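Methylaspartate ammonia-lyase (PDB 1KKO) catalyses the reversible elimination of ammonia from L-threo-3-methylaspartate to give mesaconate, with magnesium as cofactor. Local coordinates at residues E273-D277 against L288-T292; V302-D307 against C325-K331; I316-D321 against Y347-M353; E354-T360 against P380-K386. One frame throughout, in Å; residues are numbered along the deposited sequence.

In the fold
All four contacts lie in the C-terminal TIM barrel. From the N terminus, contact 1 comes first, closing the loop after strand 270-273 onto helix 281-298. Contact 2 opens only after it has closed, pairing strands 303-306 and 327-330, which helix 313-321 connects in the chain. Contact 3 crosses contact 2: it starts on that helix, inside the span of contact 2, and reaches past strand 327-330 to helix 339-351. Contact 4 follows in series, joining strands 354-357 and 382-384 around helix 365-378. Leu288 of contact 1 touches Phe319 of contact 3, Glu273 bonds Gln329 of contact 2, and contacts 2 and 4 share one sheet and one sulfate.

Contact 1 of 4, residues E273-D277 against L288-T292; sequences EGPVD and LTAIT
Pro275 and Val276 meet Leu288 and Ile291 through carbon alone, and all four side chains are buried. On the proline it is CG that does the touching: it sits 3.8 Å from Leu288 CD2, the two side chains crossing at about a right angle, and 4.1 Å from Ile291 CD1. Val276 CG1 meets Ile291 CD1 tip to tip at 3.7 Å, and Val276 CG2 lies between Leu288 CD2 and Ile291 CD1. The Val276 and Leu288 side chains slide past each other in opposite directions, with CG2 and CD2 4.0 Å apart. Ile291 can reach that far because CD1 is carried on an extended arm (chi2 167°) aimed at the loop. Leu288 and Ile291 lie three residues apart, so they form a single ridge on helix 281-298. In TIM-barrel terms, the loop leaving the C-terminal end of strand 270-273 folds back onto the helix it leads into. Gly274, with both phi and psi positive, turns the chain just after Glu273, a magnesium ligand. Packing continues onto strand 303-306, with Leu288 on Ala306 and Ile291 on Ile304, and onto helix 251-260, with Pro275 on Ile258 and Val276 on Cys254. The polar bonds run elsewhere. Thr292 N bonds Leu288 O within the helix, Val276 O accepts from Gln284 NE2, and Glu273 OE1 is held by His236.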
loop_
_atom_site.group_PDB
_atom_site.type_symbol
_atom_site.label_atom_id
_atom_site.label_comp_id
_atom_site.label_asym_id
_atom_site.label_seq_id
_atom_site.Cartn_x
_atom_site.Cartn_y
_atom_site.Cartn_z
ATOM N N GLU A 273 9.725 -18.084 14.015
ATOM C CA GLU A 273 9.250 -18.748 12.810
ATOM C C GLU A 273 10.409 -19.318 12.005
ATOM O O GLU A 273 11.469 -18.698 11.897
ATOM C CB GLU A 273 8.419 -17.775 11.960
ATOM C CG GLU A 273 7.846 -18.405 10.697
ATOM C CD GLU A 273 6.784 -17.565 10.015
ATOM O OE1 GLU A 273 6.622 -16.379 10.350
ATOM O OE2 GLU A 273 6.110 -18.102 9.117
ATOM N N GLY A 274 10.194 -20.504 11.457
ATOM C CA GLY A 274 11.187 -21.146 10.619
ATOM C C GLY A 274 12.530 -21.392 11.282
ATOM O O GLY A 274 13.562 -21.051 10.727
ATOM N N PRO A 275 12.568 -21.994 12.461
ATOM C CA PRO A 275 13.864 -22.176 13.125
ATOM C C PRO A 275 14.862 -23.019 12.325
ATOM O O PRO A 275 16.067 -22.747 12.392
ATOM C CB PRO A 275 13.485 -22.871 14.433
ATOM C CG PRO A 275 12.186 -23.502 14.167
ATOM C CD PRO A 275 11.459 -22.512 13.285
ATOM N N VAL A 276 14.360 -24.007 11.591
ATOM C CA VAL A 276 15.194 -24.892 10.790
ATOM C C VAL A 276 14.532 -25.099 9.444
ATOM O O VAL A 276 13.333 -24.871 9.295
ATOM C CB VAL A 276 15.332 -26.267 11.478
ATOM C CG1 VAL A 276 15.927 -26.115 12.848
ATOM C CG2 VAL A 276 13.971 -26.940 11.551
ATOM N N ASP A 277 15.319 -25.485 8.448
ATOM C CA ASP A 277 14.793 -25.865 7.145
ATOM C C ASP A 277 15.422 -27.206 6.769
ATOM O O ASP A 277 16.564 -27.266 6.302
ATOM C CB ASP A 277 15.100 -24.817 6.088
ATOM C CG ASP A 277 14.557 -25.189 4.728
ATOM O OD1 ASP A 277 14.021 -26.305 4.559
ATOM O OD2 ASP A 277 14.629 -24.425 3.745
ATOM N N LEU A 288 10.673 -30.058 13.484
ATOM C CA LEU A 288 9.935 -29.130 14.323
ATOM C C LEU A 288 9.360 -29.851 15.541
ATOM O O LEU A 288 9.363 -29.304 16.638
ATOM C CB LEU A 288 8.819 -28.458 13.540
ATOM C CG LEU A 288 9.252 -27.548 12.393
ATOM C CD1 LEU A 288 8.016 -26.874 11.809
ATOM C CD2 LEU A 288 10.254 -26.516 12.849
ATOM N N THR A 289 8.877 -31.075 15.340
ATOM C CA THR A 289 8.320 -31.861 16.442
ATOM C C THR A 289 9.358 -32.033 17.538
ATOM O O THR A 289 9.081 -31.855 18.716
ATOM C CB THR A 289 7.846 -33.228 15.932
ATOM O OG1 THR A 289 6.790 -33.055 14.974
ATOM C CG2 THR A 289 7.235 -34.065 17.058
ATOM N N ALA A 290 10.574 -32.371 17.135
ATOM C CA ALA A 290 11.669 -32.534 18.079
ATOM C C ALA A 290 12.024 -31.240 18.814
ATOM O O ALA A 290 12.296 -31.255 20.008
ATOM C CB ALA A 290 12.879 -33.106 17.382
ATOM N N ILE A 291 12.028 -30.103 18.115
ATOM C CA ILE A 291 12.300 -28.838 18.788
ATOM C C ILE A 291 11.193 -28.536 19.803
ATOM O O ILE A 291 11.477 -28.099 20.921
ATOM C CB ILE A 291 12.451 -27.673 17.777
ATOM C CG1 ILE A 291 13.670 -27.909 16.881
ATOM C CG2 ILE A 291 12.577 -26.338 18.510
ATOM C CD1 ILE A 291 13.724 -26.982 15.671
ATOM N N THR A 292 9.944 -28.739 19.395
ATOM C CA THR A 292 8.803 -28.499 20.266
ATOM C C THR A 292 8.922 -29.363 21.524
ATOM O O THR A 292 8.744 -28.869 22.639
ATOM C CB THR A 292 7.515 -28.801 19.492
ATOM O OG1 THR A 292 7.392 -27.875 18.400
ATOM C CG2 THR A 292 6.267 -28.540 20.342
#

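Contact 2 of 4, residues V302-D307 against C325-K331; sequences VKIVAD and CHMVQIK. With SO4 (sulfate ion), chain C.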
loop_
_atom_site.group_PDB
_atom_site.type_symbol
_atom_site.label_atom_id
_atom_site.label_comp_id
_atom_site.label_asym_id
_atom_site.label_seq_id
_atom_site.Cartn_x
_atom_site.Cartn_y
_atom_site.Cartn_z
ATOM N N VAL A 302 8.560 -19.955 24.937
ATOM C CA VAL A 302 8.768 -19.512 23.558
ATOM C C VAL A 302 8.099 -20.494 22.608
ATOM O O VAL A 302 8.178 -21.701 22.785
ATOM C CB VAL A 302 10.265 -19.386 23.205
ATOM C CG1 VAL A 302 10.436 -18.853 21.779
ATOM C CG2 VAL A 302 10.986 -18.478 24.188
ATOM N N LYS A 303 7.447 -19.966 21.578
ATOM C CA LYS A 303 6.732 -20.804 20.627
ATOM C C LYS A 303 7.403 -20.805 19.258
ATOM O O LYS A 303 8.093 -19.860 18.921
ATOM C CB LYS A 303 5.287 -20.322 20.509
ATOM C CG LYS A 303 4.469 -20.584 21.774
ATOM C CD LYS A 303 3.075 -20.012 21.650
ATOM C CE LYS A 303 2.220 -20.272 22.868
ATOM N NZ LYS A 303 0.943 -19.518 22.757
ATOM N N ILE A 304 7.211 -21.875 18.494
ATOM C CA ILE A 304 7.753 -21.931 17.132
ATOM C C ILE A 304 6.628 -22.039 16.106
ATOM O O ILE A 304 5.542 -22.574 16.372
ATOM C CB ILE A 304 8.838 -23.033 16.934
ATOM C CG1 ILE A 304 8.283 -24.432 17.187
ATOM C CG2 ILE A 304 10.060 -22.724 17.800
ATOM C CD1 ILE A 304 9.200 -25.549 16.702
ATOM N N VAL A 305 6.925 -21.494 14.930
ATOM C CA VAL A 305 5.984 -21.392 13.833
ATOM C C VAL A 305 6.523 -22.121 12.603
ATOM O O VAL A 305 7.639 -21.849 12.153
ATOM C CB VAL A 305 5.765 -19.913 13.448
ATOM C CG1 VAL A 305 4.631 -19.791 12.432
ATOM C CG2 VAL A 305 5.481 -19.070 14.669
ATOM N N ALA A 306 5.729 -23.028 12.043
ATOM C CA ALA A 306 6.075 -23.692 10.796
ATOM C C ALA A 306 5.794 -22.767 9.633
ATOM O O ALA A 306 4.864 -21.971 9.655
ATOM C CB ALA A 306 5.299 -24.953 10.637
ATOM N N ASP A 307 6.591 -22.895 8.589
ATOM C CA ASP A 307 6.397 -22.093 7.388
ATOM C C ASP A 307 6.890 -22.891 6.181
ATOM O O ASP A 307 6.085 -23.417 5.413
ATOM C CB ASP A 307 7.132 -20.768 7.547
ATOM C CG ASP A 307 7.058 -19.899 6.326
ATOM O OD1 ASP A 307 6.133 -20.049 5.501
ATOM O OD2 ASP A 307 7.905 -19.006 6.121
ATOM N N CYS A 325 4.458 -28.167 16.062
ATOM C CA CYS A 325 4.825 -26.814 16.441
ATOM C C CYS A 325 3.602 -26.139 17.024
ATOM O O CYS A 325 2.529 -26.728 17.047
ATOM C CB CYS A 325 5.315 -26.046 15.212
ATOM S SG CYS A 325 4.157 -26.080 13.856
ATOM N N HIS A 326 3.762 -24.917 17.497
ATOM C CA HIS A 326 2.667 -24.222 18.155
ATOM C C HIS A 326 1.754 -23.476 17.213
ATOM O O HIS A 326 0.590 -23.274 17.519
ATOM C CB HIS A 326 3.235 -23.237 19.162
ATOM C CG HIS A 326 4.193 -23.867 20.113
ATOM N ND1 HIS A 326 5.541 -23.956 19.849
ATOM C CD2 HIS A 326 3.999 -24.475 21.307
ATOM C CE1 HIS A 326 6.138 -24.587 20.843
ATOM N NE2 HIS A 326 5.227 -24.907 21.743
HETATM N N MSE A 327 2.303 -23.053 16.080
HETATM C CA MSE A 327 1.600 -22.212 15.126
HETATM C C MSE A 327 2.096 -22.557 13.740
HETATM O O MSE A 327 3.250 -22.941 13.577
HETATM C CB MSE A 327 1.913 -20.748 15.436
HETATM C CG MSE A 327 1.303 -19.739 14.490
HETATM SE SE MSE A 327 1.769 -17.915 14.987
HETATM C CE MSE A 327 0.217 -17.507 16.045
ATOM N N VAL A 328 1.217 -22.447 12.748
ATOM C CA VAL A 328 1.597 -22.654 11.359
ATOM C C VAL A 328 1.249 -21.426 10.530
ATOM O O VAL A 328 0.168 -20.864 10.687
ATOM C CB VAL A 328 0.881 -23.863 10.715
ATOM C CG1 VAL A 328 1.384 -25.168 11.287
ATOM C CG2 VAL A 328 -0.592 -23.770 10.870
ATOM N N GLN A 329 2.163 -21.007 9.657
ATOM C CA GLN A 329 1.836 -19.949 8.695
ATOM C C GLN A 329 1.082 -20.543 7.501
ATOM O O GLN A 329 1.653 -21.295 6.703
ATOM C CB GLN A 329 3.042 -19.154 8.164
ATOM C CG GLN A 329 2.464 -18.049 7.240
ATOM C CD GLN A 329 3.416 -17.093 6.552
ATOM O OE1 GLN A 329 2.998 -16.410 5.602
ATOM N NE2 GLN A 329 4.670 -17.041 6.987
ATOM N N ILE A 330 -0.201 -20.200 7.418
ATOM C CA ILE A 330 -1.068 -20.513 6.295
ATOM C C ILE A 330 -0.767 -19.377 5.307
ATOM O O ILE A 330 -1.272 -18.262 5.437
ATOM C CB ILE A 330 -2.521 -20.529 6.802
ATOM C CG1 ILE A 330 -2.690 -21.612 7.886
ATOM C CG2 ILE A 330 -3.522 -20.734 5.674
ATOM C CD1 ILE A 330 -4.021 -21.551 8.604
ATOM N N LYS A 331 0.141 -19.644 4.378
ATOM C CA LYS A 331 0.658 -18.596 3.490
ATOM C C LYS A 331 -0.306 -18.507 2.322
ATOM O O LYS A 331 -0.203 -19.228 1.329
ATOM C CB LYS A 331 2.078 -18.897 3.057
ATOM C CG LYS A 331 2.725 -17.711 2.375
ATOM C CD LYS A 331 4.213 -17.902 2.158
ATOM C CE LYS A 331 4.953 -16.580 2.008
ATOM N NZ LYS A 331 5.207 -15.948 3.315
HETATM S S SO4 C . 6.978 -12.879 2.095
HETATM O O1 SO4 C . 6.463 -13.474 0.837
HETATM O O2 SO4 C . 8.469 -12.813 1.857
HETATM O O3 SO4 C . 6.428 -11.543 2.291
HETATM O O4 SO4 C . 6.735 -13.709 3.300
HETATM O O HOH W 1 6.913 -17.883 3.977
HETATM O O HOH W 2 7.747 -16.388 6.165
#
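Strands 303-306 and 327-330 are parallel neighbours in the barrel, with Val305 paired to Met327 and Ala306 to Val328. Ala306 N bonds Met327 O at 2.9 Å, and Gln329 N bonds Ala306 O at the same length. Toward the start of the strands, Ile304 O takes both His326 N and Met327 N. Ile304 N goes to a side chain instead, His326 ND1, at 3.0 Å, nearly straight at the hydrogen (169°) though 29° out of the ring plane. Lys303 CG lies over one face of this ring in a CH-pi contact, its NZ salt-bridged to Glu354. This is a beta-alpha-beta unit, with helix 313-321 as the crossover. Val305 CG2 and SE of selenomethionine Met327 pack on one side of the sheet, Ala306 CB and Cys325 SG (3.6 Å) on the other. At the C-terminal strand ends lies the active site. The magnesium ligand Asp307 lies alongside the substrate-binding Gln329, whose NE2 bonds Glu273. Lys331, the proton acceptor, bends at its last torsion (chi4 80°). Its NZ has four acceptors around it, more than it can serve at once: sulfate O4 and water 1, each at 2.7 Å, Gly359 O, and Gln329 OE1, longer at 3.2 Å and well off the carbonyl plane.

Contact 3 of 4, residues I316-D321 against Y347-M353; sequences IVDFTD and YCNKHGM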
loop_
_atom_site.group_PDB
_atom_site.type_symbol
_atom_site.label_atom_id
_atom_site.label_comp_id
_atom_site.label_asym_id
_atom_site.label_seq_id
_atom_site.Cartn_x
_atom_site.Cartn_y
_atom_site.Cartn_z
ATOM N N ILE A 316 -0.819 -28.342 5.770
ATOM C CA ILE A 316 -1.192 -27.767 7.052
ATOM C C ILE A 316 -1.803 -28.840 7.963
ATOM O O ILE A 316 -1.486 -28.921 9.147
ATOM C CB ILE A 316 -2.135 -26.576 6.835
ATOM C CG1 ILE A 316 -1.357 -25.428 6.169
ATOM C CG2 ILE A 316 -2.761 -26.147 8.149
ATOM C CD1 ILE A 316 -2.212 -24.483 5.380
ATOM N N VAL A 317 -2.668 -29.664 7.398
ATOM C CA VAL A 317 -3.244 -30.792 8.122
ATOM C C VAL A 317 -2.134 -31.697 8.650
ATOM O O VAL A 317 -2.164 -32.105 9.818
ATOM C CB VAL A 317 -4.205 -31.568 7.210
ATOM C CG1 VAL A 317 -4.567 -32.923 7.799
ATOM C CG2 VAL A 317 -5.451 -30.749 6.967
ATOM N N ASP A 318 -1.138 -31.985 7.816
ATOM C CA ASP A 318 -0.046 -32.878 8.209
ATOM C C ASP A 318 0.815 -32.298 9.335
ATOM O O ASP A 318 1.183 -33.009 10.284
ATOM C CB ASP A 318 0.818 -33.213 6.993
ATOM C CG ASP A 318 0.093 -34.058 5.959
ATOM O OD1 ASP A 318 -0.936 -34.696 6.274
ATOM O OD2 ASP A 318 0.505 -34.144 4.790
ATOM N N PHE A 319 1.153 -31.013 9.243
ATOM C CA PHE A 319 1.916 -30.383 10.310
ATOM C C PHE A 319 1.116 -30.354 11.617
ATOM O O PHE A 319 1.677 -30.520 12.701
ATOM C CB PHE A 319 2.358 -28.964 9.924
ATOM C CG PHE A 319 3.619 -28.901 9.094
ATOM C CD1 PHE A 319 3.608 -29.222 7.748
ATOM C CD2 PHE A 319 4.798 -28.490 9.668
ATOM C CE1 PHE A 319 4.764 -29.144 6.998
ATOM C CE2 PHE A 319 5.958 -28.408 8.915
ATOM C CZ PHE A 319 5.932 -28.725 7.586
ATOM N N THR A 320 -0.182 -30.104 11.504
ATOM C CA THR A 320 -1.077 -30.085 12.655
ATOM C C THR A 320 -1.208 -31.459 13.309
ATOM O O THR A 320 -1.046 -31.591 14.519
ATOM C CB THR A 320 -2.441 -29.576 12.203
ATOM O OG1 THR A 320 -2.311 -28.215 11.761
ATOM C CG2 THR A 320 -3.442 -29.547 13.362
ATOM N N ASP A 321 -1.474 -32.479 12.504
ATOM C CA ASP A 321 -1.699 -33.820 13.042
ATOM C C ASP A 321 -0.478 -34.343 13.766
ATOM O O ASP A 321 -0.600 -35.153 14.669
ATOM C CB ASP A 321 -2.034 -34.788 11.923
ATOM C CG ASP A 321 -3.407 -34.574 11.337
ATOM O OD1 ASP A 321 -4.205 -33.807 11.912
ATOM O OD2 ASP A 321 -3.764 -35.176 10.300
ATOM N N TYR A 347 -9.406 -26.169 10.646
ATOM C CA TYR A 347 -8.767 -27.429 11.017
ATOM C C TYR A 347 -7.787 -27.180 12.151
ATOM O O TYR A 347 -7.746 -27.928 13.140
ATOM C CB TYR A 347 -8.051 -28.066 9.812
ATOM C CG TYR A 347 -7.634 -29.484 10.089
ATOM C CD1 TYR A 347 -8.481 -30.532 9.796
ATOM C CD2 TYR A 347 -6.412 -29.771 10.652
ATOM C CE1 TYR A 347 -8.122 -31.839 10.054
ATOM C CE2 TYR A 347 -6.052 -31.063 10.943
ATOM C CZ TYR A 347 -6.906 -32.096 10.633
ATOM O OH TYR A 347 -6.535 -33.395 10.905
ATOM N N CYS A 348 -6.989 -26.126 12.028
ATOM C CA CYS A 348 -6.049 -25.767 13.082
ATOM C C CYS A 348 -6.791 -25.509 14.379
ATOM O O CYS A 348 -6.437 -26.054 15.431
ATOM C CB CYS A 348 -5.255 -24.516 12.707
ATOM S SG CYS A 348 -4.025 -24.780 11.411
ATOM N N ASN A 349 -7.819 -24.668 14.311
ATOM C CA ASN A 349 -8.566 -24.299 15.510
ATOM C C ASN A 349 -9.180 -25.511 16.209
ATOM O O ASN A 349 -9.158 -25.599 17.428
ATOM C CB ASN A 349 -9.653 -23.264 15.191
ATOM C CG ASN A 349 -9.085 -21.900 14.823
ATOM O OD1 ASN A 349 -7.894 -21.685 14.927
ATOM N ND2 ASN A 349 -9.954 -20.976 14.419
ATOM N N LYS A 350 -9.711 -26.442 15.431
ATOM C CA LYS A 350 -10.342 -27.631 15.989
ATOM C C LYS A 350 -9.345 -28.475 16.726
ATOM O O LYS A 350 -9.679 -29.092 17.742
ATOM C CB LYS A 350 -10.974 -28.468 14.875
ATOM C CG LYS A 350 -11.651 -29.745 15.376
ATOM C CD LYS A 350 -12.399 -30.435 14.248
ATOM C CE LYS A 350 -12.934 -31.788 14.673
ATOM N NZ LYS A 350 -13.343 -32.640 13.518
ATOM N N HIS A 351 -8.118 -28.519 16.226
ATOM C CA HIS A 351 -7.112 -29.406 16.775
ATOM C C HIS A 351 -6.092 -28.720 17.735
ATOM O O HIS A 351 -5.168 -29.359 18.233
ATOM C CB HIS A 351 -6.489 -30.168 15.612
ATOM C CG HIS A 351 -7.489 -30.989 14.842
ATOM N ND1 HIS A 351 -8.049 -30.584 13.653
ATOM C CD2 HIS A 351 -8.079 -32.173 15.141
ATOM C CE1 HIS A 351 -8.899 -31.499 13.223
ATOM N NE2 HIS A 351 -8.935 -32.476 14.111
ATOM N N GLY A 352 -6.315 -27.451 18.061
ATOM C CA GLY A 352 -5.469 -26.740 19.015
ATOM C C GLY A 352 -4.201 -26.109 18.476
ATOM O O GLY A 352 -3.386 -25.616 19.254
HETATM N N MSE A 353 -4.025 -26.154 17.154
HETATM C CA MSE A 353 -2.896 -25.520 16.473
HETATM C C MSE A 353 -3.228 -24.051 16.273
HETATM O O MSE A 353 -4.341 -23.722 15.855
HETATM C CB MSE A 353 -2.673 -26.173 15.111
HETATM C CG MSE A 353 -1.642 -25.473 14.232
HETATM SE SE MSE A 353 0.162 -25.551 14.952
HETATM C CE MSE A 353 0.602 -27.315 14.372
#
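The Tyr347 ring has Val317 CG2 over the centre of one face, a CH-pi contact at 3.9 Å from the centroid. On the opposite face, nearer the rim, stands CE1 of His351 from its own helix. At the edge, in plane, comes Asp321 OD1, with Thr320 CG2 also near the ring plane. The ring lies between two neighbouring outer helices of the TIM barrel, 313-321 and 339-351, whose segments run nearly parallel (12°) with axes 10.2 Å apart. Tyr347 OH donates to the syn lone pair of Asp321 OD1 at 2.6 Å, with carboxylate and ring planes turned 54° against each other. His351 is held in place by ND1 donating back to Tyr347 O at 2.7 Å. Thr320, which points at the second helix, turns its hydroxyl home to Ile316 O at 2.8 Å and so offers the methyl CG2 to Tyr347 and to His351 CB. Deeper in, Ile316 CG2 meets Cys348 SG at 3.8 Å. Helix 339-351 ends in a Schellman motif at Gly352, and the next residue, selenomethionine Met353, bends at chi2 and chi3, which brings its CE to 3.7 Å from Thr320 CA.

Contact 4 of 4, residues E354-T360 against P380-K386; sequences EAYQGGT and PMRMLIK. With SO4 (sulfate ion), chain C.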
loop_
_atom_site.group_PDB
_atom_site.type_symbol
_atom_site.label_atom_id
_atom_site.label_comp_id
_atom_site.label_asym_id
_atom_site.label_seq_id
_atom_site.Cartn_x
_atom_site.Cartn_y
_atom_site.Cartn_z
ATOM N N GLU A 354 -2.295 -23.159 16.580
ATOM C CA GLU A 354 -2.533 -21.739 16.353
ATOM C C GLU A 354 -2.408 -21.474 14.854
ATOM O O GLU A 354 -1.406 -21.826 14.218
ATOM C CB GLU A 354 -1.558 -20.870 17.137
ATOM C CG GLU A 354 -1.738 -21.006 18.638
ATOM C CD GLU A 354 -0.758 -20.178 19.441
ATOM O OE1 GLU A 354 -0.110 -19.281 18.867
ATOM O OE2 GLU A 354 -0.638 -20.416 20.665
ATOM N N ALA A 355 -3.447 -20.872 14.291
ATOM C CA ALA A 355 -3.472 -20.546 12.870
ATOM C C ALA A 355 -2.977 -19.126 12.632
ATOM O O ALA A 355 -3.548 -18.174 13.141
ATOM C CB ALA A 355 -4.865 -20.708 12.344
ATOM N N TYR A 356 -1.894 -19.010 11.880
ATOM C CA TYR A 356 -1.360 -17.715 11.458
ATOM C C TYR A 356 -1.729 -17.558 9.979
ATOM O O TYR A 356 -1.197 -18.247 9.109
ATOM C CB TYR A 356 0.157 -17.649 11.718
ATOM C CG TYR A 356 0.911 -16.580 10.971
ATOM C CD1 TYR A 356 0.322 -15.362 10.614
ATOM C CD2 TYR A 356 2.229 -16.809 10.601
ATOM C CE1 TYR A 356 1.054 -14.410 9.913
ATOM C CE2 TYR A 356 2.955 -15.862 9.904
ATOM C CZ TYR A 356 2.361 -14.683 9.553
ATOM O OH TYR A 356 3.074 -13.766 8.823
ATOM N N GLN A 357 -2.710 -16.697 9.710
ATOM C CA GLN A 357 -3.143 -16.443 8.339
ATOM C C GLN A 357 -2.187 -15.414 7.768
ATOM O O GLN A 357 -2.291 -14.214 8.025
ATOM C CB GLN A 357 -4.583 -15.961 8.295
ATOM C CG GLN A 357 -5.158 -15.989 6.890
ATOM C CD GLN A 357 -6.542 -15.431 6.820
ATOM O OE1 GLN A 357 -7.461 -15.955 7.446
ATOM N NE2 GLN A 357 -6.705 -14.362 6.048
ATOM N N GLY A 358 -1.207 -15.926 7.044
ATOM C CA GLY A 358 -0.117 -15.113 6.561
ATOM C C GLY A 358 -0.346 -14.607 5.154
ATOM O O GLY A 358 -1.419 -14.105 4.824
ATOM N N GLY A 359 0.664 -14.760 4.321
ATOM C CA GLY A 359 0.613 -14.227 2.978
ATOM C C GLY A 359 1.981 -13.719 2.588
ATOM O O GLY A 359 3.005 -14.224 3.062
ATOM N N THR A 360 2.010 -12.717 1.718
ATOM C CA THR A 360 3.265 -12.231 1.184
ATOM C C THR A 360 3.240 -10.740 0.975
ATOM O O THR A 360 2.192 -10.141 0.725
ATOM C CB THR A 360 3.539 -12.952 -0.150
ATOM O OG1 THR A 360 4.757 -12.470 -0.751
ATOM C CG2 THR A 360 2.426 -12.720 -1.175
ATOM N N PRO A 380 -8.515 -16.904 12.694
ATOM C CA PRO A 380 -7.140 -17.304 12.968
ATOM C C PRO A 380 -6.635 -16.512 14.180
ATOM O O PRO A 380 -7.217 -15.497 14.557
ATOM C CB PRO A 380 -6.397 -16.875 11.698
ATOM C CG PRO A 380 -7.188 -15.684 11.222
ATOM C CD PRO A 380 -8.622 -16.095 11.462
HETATM N N MSE A 381 -5.548 -16.974 14.772
HETATM C CA MSE A 381 -4.918 -16.297 15.888
HETATM C C MSE A 381 -4.121 -15.053 15.506
HETATM O O MSE A 381 -3.890 -14.191 16.343
HETATM C CB MSE A 381 -3.968 -17.292 16.550
HETATM C CG MSE A 381 -4.450 -17.739 17.880
HETATM SE SE MSE A 381 -3.869 -16.442 19.165
HETATM C CE MSE A 381 -2.168 -17.144 19.612
ATOM N N ARG A 382 -3.703 -14.977 14.244
ATOM C CA ARG A 382 -2.823 -13.923 13.791
ATOM C C ARG A 382 -3.008 -13.739 12.306
ATOM O O ARG A 382 -3.281 -14.693 11.601
ATOM C CB ARG A 382 -1.386 -14.363 14.062
ATOM C CG ARG A 382 -0.304 -13.322 13.836
ATOM C CD ARG A 382 1.009 -13.657 14.518
ATOM N NE ARG A 382 0.784 -13.842 15.945
ATOM C CZ ARG A 382 1.597 -14.456 16.787
ATOM N NH1 ARG A 382 2.766 -14.927 16.395
ATOM N NH2 ARG A 382 1.221 -14.609 18.051
HETATM N N MSE A 383 -2.862 -12.504 11.837
HETATM C CA MSE A 383 -2.956 -12.214 10.414
HETATM C C MSE A 383 -1.856 -11.253 10.007
HETATM O O MSE A 383 -1.596 -10.264 10.676
HETATM C CB MSE A 383 -4.311 -11.609 10.070
HETATM C CG MSE A 383 -4.408 -11.166 8.614
HETATM SE SE MSE A 383 -6.222 -10.817 8.020
HETATM C CE MSE A 383 -6.772 -9.678 9.388
ATOM N N LEU A 384 -1.205 -11.560 8.900
ATOM C CA LEU A 384 -0.141 -10.721 8.379
ATOM C C LEU A 384 -0.633 -9.397 7.800
ATOM O O LEU A 384 -1.588 -9.360 7.017
ATOM C CB LEU A 384 0.618 -11.471 7.286
ATOM C CG LEU A 384 1.757 -10.725 6.577
ATOM C CD1 LEU A 384 2.920 -10.462 7.530
ATOM C CD2 LEU A 384 2.210 -11.528 5.365
ATOM N N ILE A 385 0.047 -8.317 8.181
ATOM C CA ILE A 385 -0.156 -7.012 7.563
ATOM C C ILE A 385 0.545 -7.054 6.201
ATOM O O ILE A 385 1.747 -7.271 6.100
ATOM C CB ILE A 385 0.394 -5.922 8.478
ATOM C CG1 ILE A 385 -0.441 -5.854 9.753
ATOM C CG2 ILE A 385 0.403 -4.588 7.769
ATOM C CD1 ILE A 385 0.181 -5.068 10.870
ATOM N N LYS A 386 -0.234 -6.869 5.154
ATOM C CA LYS A 386 0.237 -7.068 3.802
ATOM C C LYS A 386 -0.645 -6.280 2.840
ATOM O O LYS A 386 -1.717 -5.815 3.227
ATOM C CB LYS A 386 0.186 -8.566 3.474
ATOM C CG LYS A 386 -1.222 -9.118 3.352
ATOM C CD LYS A 386 -1.235 -10.633 3.253
ATOM C CE LYS A 386 -2.587 -11.143 2.829
ATOM N NZ LYS A 386 -2.600 -12.619 2.569
HETATM S S SO4 C . 6.978 -12.879 2.095
HETATM O O1 SO4 C . 6.463 -13.474 0.837
HETATM O O2 SO4 C . 8.469 -12.813 1.857
HETATM O O3 SO4 C . 6.428 -11.543 2.291
HETATM O O4 SO4 C . 6.735 -13.709 3.300
#
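Tyr356 turns the edge of its ring to the neighbouring strand: Arg382 O and Leu384 N lie near the ring plane, and its OH rests 3.6 Å from Leu384 CD1. Beside it, Arg382 CG packs against Tyr356 CD1. On the other side of the sheet Gln357 and selenomethionine Met383 run side by side, and Pro380 CG touches Gln357 OE1 at 3.8 Å. The backbones hold this register. Gln357 N bonds Arg382 O at 2.8 Å and Leu384 N bonds Gln357 O at 3.0 Å, while Ala355 O takes Met381 N at 2.8 Å, with a weak bond from Arg382 N besides. Strands 354-357 and 382-384 are thus parallel neighbours of the TIM barrel, joined by helix 365-378 in a beta-alpha-beta crossover. Beyond the paired residues the first chain continues through Gly358 and Gly359. Lys386 reaches back to it with an extended side chain, and its NZ donates to a lone pair of Gly358 O at 2.9 Å. Gly359 CA passes 3.6 Å from Lys386 NZ. Thr360, of the substrate-binding site, has its OG1 anti to the backbone N (chi1 178°), where it makes a short bond to sulfate O1, 2.5 Å long. The next shell fixes these groups: Glu363 pairs with Lys386 NZ and also accepts from Thr360 N, Gln329 OE1 takes Gly359 N, His236 bonds Arg382 NH1, and Cys371 O receives Gln357 NE2.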